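Local coordinates for protein putative oxidoreductase YfjR (Streptomyces aurantiacus, PDB 4OQZ) that probably uses NADPH to reduce imines to amines, as an S-selective imine reductase of the HIBADH-related family, at residues S205-F208 / A209-Q213. Residues are numbered along the deposited sequence; the frame is centred on the assembly and turned at random.
Sequences SENF and AGMGQ
Met211 folds back over Asn207 and Phe208 at a kink between two consecutive helices, 197-209 and 211-224, in the helical C-terminal domain that follows the Rossmann-type domain. Regular alpha-helical bonds come first: Ala209 N donates to Ser205 O at 2.9 Å, and Gly210 N reaches Glu206 O at 3.0 Å, with a weaker, more bent branch to Asn207 O. Met211 N donates to Phe208 O, a three-residue step, at 3.2 Å; its N-H points well at the oxygen (156°), yet the nitrogen stands above the carbonyl plane rather than on a lone pair. A water shares Phe208 O with Met211 N, lying 2.9 Å from that oxygen and probably donating to it, and accepts from Gly212 N at 3.0 Å, and so bridges the kink.

The tightly packed side belongs to Met211. Its CG lies anti to the backbone N (chi1 -150°), and bends at the next two torsions curl the chain back until CE sits against the end of the first helix. There the methyl meets Asn207 on both its backbone O and its side-chain OD1, the two side chains crossing at a slant, and approaches the Phe208 ring obliquely, 4.2 Å from CD1. Helix 163-191 of the same chain packs on Phe208 through Ala179 and Ser182, while the second subunit adds Val175 against Phe208 and Asn207 and Ala179 against Met211, placing this side of the kink in the dimer interface.

Ala209 and Glu206 make up the looser, exposed side. The bent Glu206 chain brings its end back toward Ala209 without touching it, and the Ala209 methyl, CB, rests 3.3 Å from Ser205 O.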
loop_
_atom_site.group_PDB
_atom_site.type_symbol
_atom_site.label_atom_id
_atom_site.label_comp_id
_atom_site.label_asym_id
_atom_site.label_seq_id
_atom_site.Cartn_x
_atom_site.Cartn_y
_atom_site.Cartn_z
ATOM N N SER A 205 -6.339 -4.073 -6.030
ATOM C CA SER A 205 -7.074 -4.611 -4.872
ATOM C C SER A 205 -6.496 -5.944 -4.407
ATOM O O SER A 205 -6.355 -6.147 -3.208
ATOM C CB SER A 205 -8.546 -4.828 -5.218
ATOM O OG SER A 205 -9.109 -3.574 -5.534
ATOM N N GLU A 206 -6.248 -6.865 -5.353
ATOM C CA GLU A 206 -5.671 -8.202 -5.152
ATOM C C GLU A 206 -4.262 -8.086 -4.617
ATOM O O GLU A 206 -3.875 -8.869 -3.744
ATOM C CB GLU A 206 -5.645 -8.967 -6.496
ATOM C CG GLU A 206 -5.258 -10.439 -6.418
ATOM C CD GLU A 206 -6.232 -11.372 -5.718
ATOM O OE1 GLU A 206 -7.302 -11.664 -6.303
ATOM O OE2 GLU A 206 -5.903 -11.854 -4.608
ATOM N N ASN A 207 -3.481 -7.123 -5.150
ATOM C CA ASN A 207 -2.132 -6.871 -4.676
ATOM C C ASN A 207 -2.179 -6.464 -3.170
ATOM O O ASN A 207 -1.490 -7.056 -2.349
ATOM C CB ASN A 207 -1.449 -5.800 -5.548
ATOM C CG ASN A 207 0.057 -5.701 -5.378
ATOM O OD1 ASN A 207 0.689 -6.376 -4.534
ATOM N ND2 ASN A 207 0.686 -4.919 -6.239
ATOM N N PHE A 208 -3.034 -5.509 -2.802
ATOM C CA PHE A 208 -3.154 -5.065 -1.417
ATOM C C PHE A 208 -3.684 -6.155 -0.514
ATOM O O PHE A 208 -3.217 -6.275 0.620
ATOM C CB PHE A 208 -4.064 -3.839 -1.321
ATOM C CG PHE A 208 -3.389 -2.563 -1.783
ATOM C CD1 PHE A 208 -2.154 -2.185 -1.273
ATOM C CD2 PHE A 208 -4.010 -1.720 -2.684
ATOM C CE1 PHE A 208 -1.537 -0.991 -1.683
ATOM C CE2 PHE A 208 -3.380 -0.531 -3.105
ATOM C CZ PHE A 208 -2.155 -0.182 -2.593
ATOM N N ALA A 209 -4.673 -6.933 -1.010
ATOM C CA ALA A 209 -5.254 -8.068 -0.282
ATOM C C ALA A 209 -4.187 -9.145 0.073
ATOM O O ALA A 209 -4.243 -9.735 1.156
ATOM C CB ALA A 209 -6.371 -8.676 -1.102
ATOM N N GLY A 210 -3.213 -9.364 -0.814
ATOM C CA GLY A 210 -2.158 -10.346 -0.558
ATOM C C GLY A 210 -0.947 -9.797 0.180
ATOM O O GLY A 210 0.018 -10.526 0.393
ATOM N N MET A 211 -0.956 -8.503 0.559
ATOM C CA MET A 211 0.168 -7.856 1.258
ATOM C C MET A 211 0.413 -8.404 2.673
ATOM O O MET A 211 1.574 -8.578 3.062
ATOM C CB MET A 211 0.006 -6.331 1.259
ATOM C CG MET A 211 1.338 -5.590 1.280
ATOM S SD MET A 211 2.214 -5.729 -0.298
ATOM C CE MET A 211 1.092 -4.920 -1.359
ATOM N N GLY A 212 -0.666 -8.684 3.411
ATOM C CA GLY A 212 -0.617 -9.233 4.772
ATOM C C GLY A 212 0.268 -10.463 4.959
ATOM O O GLY A 212 0.872 -10.649 6.022
ATOM N N GLN A 213 0.372 -11.306 3.916
ATOM C CA GLN A 213 1.217 -12.507 3.901
ATOM C C GLN A 213 2.678 -12.058 4.044
ATOM O O GLN A 213 3.425 -12.619 4.855
ATOM C CB GLN A 213 1.012 -13.246 2.571
ATOM C CG GLN A 213 0.821 -14.756 2.707
ATOM C CD GLN A 213 -0.544 -15.170 3.214
ATOM O OE1 GLN A 213 -1.583 -14.872 2.606
ATOM N NE2 GLN A 213 -0.566 -15.916 4.312
HETATM O O HOH W 1 -3.346 -7.347 3.360
#